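Local coordinates for protein polymeric immunoglobulin receptor (PDB 4NOB) that probably binds polymeric immunoglobulins for transport across epithelia, this chain being the first, V-type immunoglobulin domain of the mouse receptor, at residues A[6-18]-A[105-117]. Numbering follows the deposited sequence.
Sequences SPIFGPQEVSSIE and LSFDVSLEVSQVP. With MG (magnesium ion), chain C.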
ATOM      1  N   SER A   6      11.123   4.243  13.998  1.00 17.76           N
ATOM      2  CA  SER A   6      10.541   3.189  13.134  1.00 15.68           C
ATOM      3  C   SER A   6       9.057   2.985  13.474  1.00 14.65           C
ATOM      4  O   SER A   6       8.690   1.879  13.850  1.00 15.40           O
ATOM      5  CB  SER A   6      11.228   1.888  13.356  1.00 17.08           C
ATOM      6  OG  SER A   6      12.622   2.030  13.037  1.00 20.84           O
ATOM      7  N   PRO A   7       8.201   3.998  13.347  1.00 14.12           N
ATOM      8  CA  PRO A   7       6.825   3.843  13.761  1.00 13.79           C
ATOM      9  C   PRO A   7       6.008   2.826  12.895  1.00 12.68           C
ATOM     10  O   PRO A   7       5.095   2.229  13.406  1.00 11.46           O
ATOM     11  CB  PRO A   7       6.225   5.254  13.632  1.00 16.68           C
ATOM     12  CG  PRO A   7       7.173   5.947  12.714  1.00 16.02           C
ATOM     13  CD  PRO A   7       8.521   5.395  13.002  1.00 14.40           C
ATOM     14  N   ILE A   8       6.280   2.804  11.590  1.00 13.31           N
ATOM     15  CA  ILE A   8       5.571   1.994  10.608  1.00 12.49           C
ATOM     16  C   ILE A   8       6.514   0.914  10.120  1.00 11.69           C
ATOM     17  O   ILE A   8       7.710   1.158   9.838  1.00 12.59           O
ATOM     18  CB  ILE A   8       5.039   2.842   9.460  1.00 13.42           C
ATOM     19  CG1 ILE A   8       4.364   4.168   9.875  1.00 14.45           C
ATOM     20  CG2 ILE A   8       4.121   1.999   8.565  1.00 14.48           C
ATOM     21  CD1 ILE A   8       3.162   3.995  10.783  1.00 15.21           C
ATOM     22  N   PHE A   9       6.008  -0.289   9.964  1.00  9.65           N
ATOM     23  CA  PHE A   9       6.715  -1.413   9.356  1.00 10.29           C
ATOM     24  C   PHE A   9       5.817  -2.094   8.322  1.00 11.15           C
ATOM     25  O   PHE A   9       4.569  -2.109   8.488  1.00 11.99           O
ATOM     26  CB  PHE A   9       7.249  -2.438  10.390  1.00  9.92           C
ATOM     27  CG  PHE A   9       8.113  -3.528   9.838  1.00  9.97           C
ATOM     28  CD1 PHE A   9       9.286  -3.270   9.178  1.00  9.77           C
ATOM     29  CD2 PHE A   9       7.730  -4.854   9.857  1.00 10.97           C
ATOM     30  CE1 PHE A   9      10.084  -4.275   8.654  1.00  9.69           C
ATOM     31  CE2 PHE A   9       8.492  -5.831   9.361  1.00 11.11           C
ATOM     32  CZ  PHE A   9       9.669  -5.611   8.741  1.00 11.05           C
ATOM     33  N   GLY A  10       6.380  -2.730   7.354  1.00  9.80           N
ATOM     34  CA  GLY A  10       5.642  -3.448   6.309  1.00  9.67           C
ATOM     35  C   GLY A  10       6.645  -4.289   5.542  1.00 10.03           C
ATOM     36  O   GLY A  10       7.747  -4.507   6.015  1.00  9.42           O
ATOM     37  N   PRO A  11       6.259  -4.799   4.388  1.00  9.49           N
ATOM     38  CA  PRO A  11       7.165  -5.623   3.588  1.00  9.21           C
ATOM     39  C   PRO A  11       8.034  -4.697   2.718  1.00  8.74           C
ATOM     40  O   PRO A  11       7.555  -3.977   1.852  1.00  9.86           O
ATOM     41  CB  PRO A  11       6.197  -6.401   2.734  1.00 10.77           C
ATOM     42  CG  PRO A  11       4.986  -5.521   2.579  1.00 10.99           C
ATOM     43  CD  PRO A  11       4.957  -4.613   3.739  1.00 10.38           C
ATOM     44  N   GLN A  12       9.340  -4.741   2.885  1.00  9.62           N
ATOM     45  CA  GLN A  12      10.257  -3.870   2.180  1.00 10.23           C
ATOM     46  C   GLN A  12      10.170  -4.120   0.671  1.00 10.34           C
ATOM     47  O   GLN A  12      10.249  -3.191  -0.116  1.00 10.54           O
ATOM     48  CB  GLN A  12      11.688  -4.147   2.697  1.00 11.41           C
ATOM     49  CG  GLN A  12      12.757  -3.308   2.024  1.00 10.85           C
ATOM     50  CD  GLN A  12      14.180  -3.668   2.491  1.00 13.31           C
ATOM     51  OE1 GLN A  12      14.348  -4.462   3.447  1.00 13.96           O
ATOM     52  NE2 GLN A  12      15.146  -3.223   1.762  1.00 14.63           N
ATOM     53  N   GLU A  13      10.085  -5.395   0.269  1.00 11.06           N
ATOM     54  CA  GLU A  13       9.937  -5.750  -1.099  1.00 14.75           C
ATOM     55  C   GLU A  13       8.878  -6.757  -1.238  1.00 14.97           C
ATOM     56  O   GLU A  13       8.716  -7.679  -0.413  1.00 16.95           O
ATOM     57  CB  GLU A  13      11.270  -6.265  -1.626  1.00 18.58           C
ATOM     58  CG  GLU A  13      11.239  -6.291  -3.145  1.00 29.87           C
ATOM     59  CD  GLU A  13      11.159  -7.667  -3.694  1.00 47.61           C
ATOM     60  OE1 GLU A  13      10.594  -8.538  -2.987  1.00 62.08           O
ATOM     61  OE2 GLU A  13      11.669  -7.859  -4.845  1.00 68.59           O
ATOM     62  N   VAL A  14       7.978  -6.516  -2.202  1.00 12.74           N
ATOM     63  CA  VAL A  14       6.911  -7.434  -2.532  1.00 13.94           C
ATOM     64  C   VAL A  14       7.079  -7.863  -3.980  1.00 13.97           C
ATOM     65  O   VAL A  14       7.218  -7.016  -4.830  1.00 14.07           O
ATOM     66  CB  VAL A  14       5.517  -6.773  -2.374  1.00 14.44           C
ATOM     67  CG1 VAL A  14       4.432  -7.731  -2.821  1.00 16.97           C
ATOM     68  CG2 VAL A  14       5.314  -6.334  -0.904  1.00 14.81           C
ATOM     69  N   SER A  15       7.249  -9.173  -4.209  1.00 14.14           N
ATOM     70  CA  SER A  15       7.457  -9.698  -5.578  1.00 16.77           C
ATOM     71  C   SER A  15       6.206 -10.470  -5.970  1.00 16.75           C
ATOM     72  O   SER A  15       5.696 -11.270  -5.180  1.00 20.65           O
ATOM     73  CB  SER A  15       8.589 -10.653  -5.584  1.00 22.36           C
ATOM     74  OG  SER A  15       9.770  -9.968  -5.242  1.00 29.29           O
ATOM     75  N   SER A  16       5.696 -10.242  -7.172  1.00 14.73           N
ATOM     76  CA  SER A  16       4.535 -10.924  -7.703  1.00 14.34           C
ATOM     77  C   SER A  16       4.726 -11.137  -9.180  1.00 13.19           C
ATOM     78  O   SER A  16       5.752 -10.742  -9.788  1.00 13.23           O
ATOM     79  CB  SER A  16       3.319 -10.065  -7.455  1.00 18.33           C
ATOM     80  OG  SER A  16       2.147 -10.896  -7.574  1.00 24.09           O
ATOM     81  N   ILE A  17       3.752 -11.830  -9.777  1.00 15.49           N
ATOM     82  CA  ILE A  17       3.660 -12.064 -11.202  1.00 16.03           C
ATOM     83  C   ILE A  17       2.381 -11.471 -11.728  1.00 14.91           C
ATOM     84  O   ILE A  17       1.333 -11.400 -11.037  1.00 14.04           O
ATOM     85  CB  ILE A  17       3.668 -13.582 -11.451  1.00 19.92           C
ATOM     86  CG1 ILE A  17       4.973 -14.219 -10.901  1.00 24.21           C
ATOM     87  CG2 ILE A  17       3.526 -13.899 -12.894  1.00 23.03           C
ATOM     88  CD1 ILE A  17       6.197 -13.681 -11.559  1.00 28.65           C
ATOM     89  N   GLU A  18       2.377 -11.084 -12.981  1.00 13.28           N
ATOM     90  CA  GLU A  18       1.177 -10.552 -13.623  1.00 13.80           C
ATOM     91  C   GLU A  18      -0.006 -11.470 -13.475  1.00 14.10           C
ATOM     92  O   GLU A  18       0.111 -12.686 -13.670  1.00 14.66           O
ATOM     93  CB  GLU A  18       1.321 -10.285 -15.133  1.00 17.83           C
ATOM     94  CG  GLU A  18       2.295  -9.270 -15.633  1.00 22.12           C
ATOM     95  CD  GLU A  18       1.743  -8.603 -16.887  1.00 23.60           C
ATOM     96  OE1 GLU A  18       1.323  -9.358 -17.835  1.00 31.88           O
ATOM     97  OE2 GLU A  18       1.799  -7.379 -16.993  1.00 27.75           O
ATOM     98  N   LEU A 105       3.927   9.725   9.069  1.00 34.13           N
ATOM     99  CA  LEU A 105       4.482   8.447   9.350  1.00 23.79           C
ATOM    100  C   LEU A 105       4.299   7.481   8.163  1.00 17.84           C
ATOM    101  O   LEU A 105       3.211   7.246   7.787  1.00 15.63           O
ATOM    102  CB  LEU A 105       3.861   7.823  10.577  1.00 25.89           C
ATOM    103  CG  LEU A 105       3.679   8.700  11.806  1.00 34.76           C
ATOM    104  CD1 LEU A 105       3.119   7.849  12.953  1.00 37.23           C
ATOM    105  CD2 LEU A 105       5.016   9.312  12.148  1.00 34.54           C
ATOM    106  N   SER A 106       5.417   6.998   7.605  1.00 13.42           N
ATOM    107  CA  SER A 106       5.317   6.082   6.465  1.00 13.29           C
ATOM    108  C   SER A 106       6.431   5.091   6.364  1.00 13.15           C
ATOM    109  O   SER A 106       7.433   5.179   7.104  1.00 13.67           O
ATOM    110  CB  SER A 106       5.251   6.864   5.206  1.00 15.65           C
ATOM    111  OG  SER A 106       6.482   7.527   4.965  1.00 17.17           O
ATOM    112  N   PHE A 107       6.189   4.043   5.548  1.00 10.86           N
ATOM    113  CA  PHE A 107       7.084   2.957   5.299  1.00 10.94           C
ATOM    114  C   PHE A 107       7.166   2.700   3.814  1.00 10.21           C
ATOM    115  O   PHE A 107       6.114   2.663   3.155  1.00 11.06           O
ATOM    116  CB  PHE A 107       6.672   1.718   6.070  1.00 11.68           C
ATOM    117  CG  PHE A 107       7.559   0.548   5.839  1.00  9.94           C
ATOM    118  CD1 PHE A 107       8.689   0.299   6.651  1.00 10.80           C
ATOM    119  CD2 PHE A 107       7.280  -0.381   4.840  1.00  9.99           C
ATOM    120  CE1 PHE A 107       9.465  -0.788   6.410  1.00 10.72           C
ATOM    121  CE2 PHE A 107       8.110  -1.414   4.600  1.00 11.07           C
ATOM    122  CZ  PHE A 107       9.190  -1.663   5.410  1.00 10.83           C
ATOM    123  N   ASP A 108       8.378   2.540   3.276  1.00 11.30           N
ATOM    124  CA  ASP A 108       8.619   2.369   1.809  1.00  9.99           C
ATOM    125  C   ASP A 108       8.503   0.877   1.462  1.00  9.69           C
ATOM    126  O   ASP A 108       9.185   0.032   2.041  1.00 11.02           O
ATOM    127  CB  ASP A 108       9.997   2.853   1.447  1.00 11.98           C
ATOM    128  CG  ASP A 108      10.155   4.338   1.619  1.00 18.12           C
ATOM    129  OD1 ASP A 108       9.242   5.133   1.890  1.00 20.75           O
ATOM    130  OD2 ASP A 108      11.374   4.698   1.565  1.00 26.40           O
ATOM    131  N   VAL A 109       7.703   0.624   0.435  1.00  9.48           N
ATOM    132  CA  VAL A 109       7.470  -0.704  -0.116  1.00  9.69           C
ATOM    133  C   VAL A 109       7.872  -0.697  -1.590  1.00 10.57           C
ATOM    134  O   VAL A 109       7.347   0.135  -2.381  1.00 12.06           O
ATOM    135  CB  VAL A 109       6.007  -1.080   0.051  1.00 10.00           C
ATOM    136  CG1 VAL A 109       5.754  -2.446  -0.581  1.00 11.05           C
ATOM    137  CG2 VAL A 109       5.568  -1.065   1.487  1.00 10.70           C
ATOM    138  N   SER A 110       8.744  -1.607  -2.027  1.00 10.65           N
ATOM    139  CA  SER A 110       9.066  -1.746  -3.412  1.00 11.01           C
ATOM    140  C   SER A 110       8.239  -2.922  -3.948  1.00 12.22           C
ATOM    141  O   SER A 110       8.256  -4.040  -3.427  1.00 14.75           O
ATOM    142  CB  SER A 110      10.516  -2.091  -3.493  1.00 15.04           C
ATOM    143  OG  SER A 110      10.899  -2.515  -4.798  1.00 20.25           O
ATOM    144  N   LEU A 111       7.402  -2.633  -4.959  1.00 10.61           N
ATOM    145  CA  LEU A 111       6.558  -3.686  -5.524  1.00 11.44           C
ATOM    146  C   LEU A 111       7.150  -4.037  -6.899  1.00 11.23           C
ATOM    147  O   LEU A 111       7.288  -3.152  -7.755  1.00 11.53           O
ATOM    148  CB  LEU A 111       5.121  -3.170  -5.657  1.00 12.57           C
ATOM    149  CG  LEU A 111       4.116  -4.078  -6.327  1.00 13.27           C
ATOM    150  CD1 LEU A 111       3.994  -5.415  -5.636  1.00 13.07           C
ATOM    151  CD2 LEU A 111       2.765  -3.350  -6.461  1.00 13.22           C
ATOM    152  N   GLU A 112       7.442  -5.310  -7.109  1.00 11.84           N
ATOM    153  CA  GLU A 112       7.927  -5.787  -8.386  1.00 14.13           C
ATOM    154  C   GLU A 112       6.909  -6.764  -8.934  1.00 13.65           C
ATOM    155  O   GLU A 112       6.647  -7.792  -8.300  1.00 17.15           O
ATOM    156  CB  GLU A 112       9.286  -6.500  -8.307  1.00 17.40           C
ATOM    157  CG  GLU A 112       9.607  -7.263  -9.619  1.00 21.89           C
ATOM    158  CD  GLU A 112       9.849  -6.407 -10.898  1.00 27.48           C
ATOM    159  OE1 GLU A 112      10.188  -5.197 -10.783  1.00 30.30           O
ATOM    160  OE2 GLU A 112       9.736  -6.995 -12.039  1.00 26.19           O
ATOM    161  N   VAL A 113       6.374  -6.490 -10.085  1.00 12.26           N
ATOM    162  CA  VAL A 113       5.461  -7.410 -10.734  1.00 12.44           C
ATOM    163  C   VAL A 113       6.146  -7.878 -12.049  1.00 11.78           C
ATOM    164  O   VAL A 113       6.303  -7.111 -12.970  1.00 13.75           O
ATOM    165  CB  VAL A 113       4.098  -6.798 -11.048  1.00 12.28           C
ATOM    166  CG1 VAL A 113       3.171  -7.777 -11.719  1.00 12.39           C
ATOM    167  CG2 VAL A 113       3.447  -6.245  -9.807  1.00 12.77           C
ATOM    168  N   SER A 114       6.499  -9.156 -12.058  1.00 13.89           N
ATOM    169  CA  SER A 114       7.206  -9.681 -13.216  1.00 14.21           C
ATOM    170  C   SER A 114       6.274 -10.387 -14.193  1.00 13.04           C
ATOM    171  O   SER A 114       5.094 -10.703 -13.912  1.00 12.88           O
ATOM    172  CB  SER A 114       8.199 -10.650 -12.756  1.00 16.50           C
ATOM    173  OG  SER A 114       9.106 -10.020 -11.836  1.00 20.55           O
ATOM    174  N   GLN A 115       6.774 -10.560 -15.416  1.00 12.13           N
ATOM    175  CA  GLN A 115       6.029 -11.196 -16.465  1.00 12.94           C
ATOM    176  C   GLN A 115       5.765 -12.644 -16.013  1.00 14.42           C
ATOM    177  O   GLN A 115       6.488 -13.262 -15.256  1.00 15.65           O
ATOM    178  CB  GLN A 115       6.857 -11.131 -17.764  1.00 13.33           C
ATOM    179  CG  GLN A 115       8.103 -11.992 -17.776  1.00 14.65           C
ATOM    180  CD  GLN A 115       9.069 -11.556 -18.826  1.00 14.99           C
ATOM    181  OE1 GLN A 115       9.236 -12.210 -19.889  1.00 19.21           O
ATOM    182  NE2 GLN A 115       9.727 -10.509 -18.527  1.00 13.88           N
ATOM    183  N   VAL A 116       4.658 -13.142 -16.557  1.00 16.79           N
ATOM    184  CA  VAL A 116       4.332 -14.550 -16.402  1.00 17.54           C
ATOM    185  C   VAL A 116       5.400 -15.311 -17.229  1.00 18.96           C
ATOM    186  O   VAL A 116       5.658 -14.960 -18.394  1.00 20.08           O
ATOM    187  CB  VAL A 116       2.957 -14.920 -17.001  1.00 19.11           C
ATOM    188  CG1 VAL A 116       2.692 -16.366 -16.681  1.00 22.11           C
ATOM    189  CG2 VAL A 116       1.832 -14.150 -16.390  1.00 19.03           C
ATOM    190  N   PRO A 117       6.025 -16.277 -16.579  1.00 20.39           N
ATOM    191  CA  PRO A 117       7.047 -17.008 -17.288  1.00 22.29           C
ATOM    192  C   PRO A 117       6.474 -17.766 -18.509  1.00 25.37           C
ATOM    193  O   PRO A 117       5.299 -18.192 -18.503  1.00 26.76           O
ATOM    194  CB  PRO A 117       7.537 -17.983 -16.213  1.00 23.07           C
ATOM    195  CG  PRO A 117       7.373 -17.282 -14.938  1.00 26.62           C
ATOM    196  CD  PRO A 117       6.035 -16.622 -15.140  1.00 21.75           C
TER
HETATM  197 MG    MG C 202      10.222  -6.361 -14.011  0.75 18.44          MG
HETATM  198  O   HOH W   1       8.510   4.137   9.805  1.00 23.68           O
HETATM  199  O   HOH W   2      11.580  -0.678  -0.067  1.00 18.78           O
HETATM  200  O   HOH W   3       8.686 -10.395  -9.254  1.00 26.56           O
HETATM  201  O   HOH W   4      10.266  -4.451 -13.457  1.00 26.81           O
HETATM  202  O   HOH W   5       8.390  -6.435 -14.686  1.00 33.29           O
HETATM  203  O   HOH W   6      10.434  -8.441 -14.284  1.00 27.07           O
HETATM  204  O   HOH W   7      12.271  -6.637 -13.458  1.00 29.70           O
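One face of the F107 ring lies against the backbone of F9 and G10: the G10 N sits over its centre, 3.4 Å above the plane, and the F9 and G10 CA atoms make CH-pi contacts on that same face. At the ring's edge, near its plane, come P11 C and Q12 N, while the F9 ring stands obliquely alongside, the planes at 71°. With chi1 at 179°, CG opposite the backbone N, the F107 ring reaches over residues 9-12, and G10, with no side chain, lets it come close. I8 CG2 packs 3.6 Å from F107 CB. With an alanine in place of F107 that CB contact would remain, but the F9 and G10 backbone would probably lose its cover and the F9 ring its aromatic neighbour. Water 1 joins I8 N to S106 O nearby.

Beyond Q12 the two segments pair as parallel strands, the A'-to-G pairing of a V-set domain. S110 N donates to Q12 O at 2.9 Å, V14 N to S110 O at 2.8 Å, and the ladder runs on to E18 N and S114 O. Inward, V14 CG1 meets L111 CD1 at 3.7 Å, and strand 22-27 lies against V14. On the other face E112 OE2 binds magnesium at 2.1 Å; four waters also bind it. Ring packing and a water bridge hold the F107 end, six backbone hydrogen bonds with apolar contacts the strand end, while magnesium probably offsets the E112 charge.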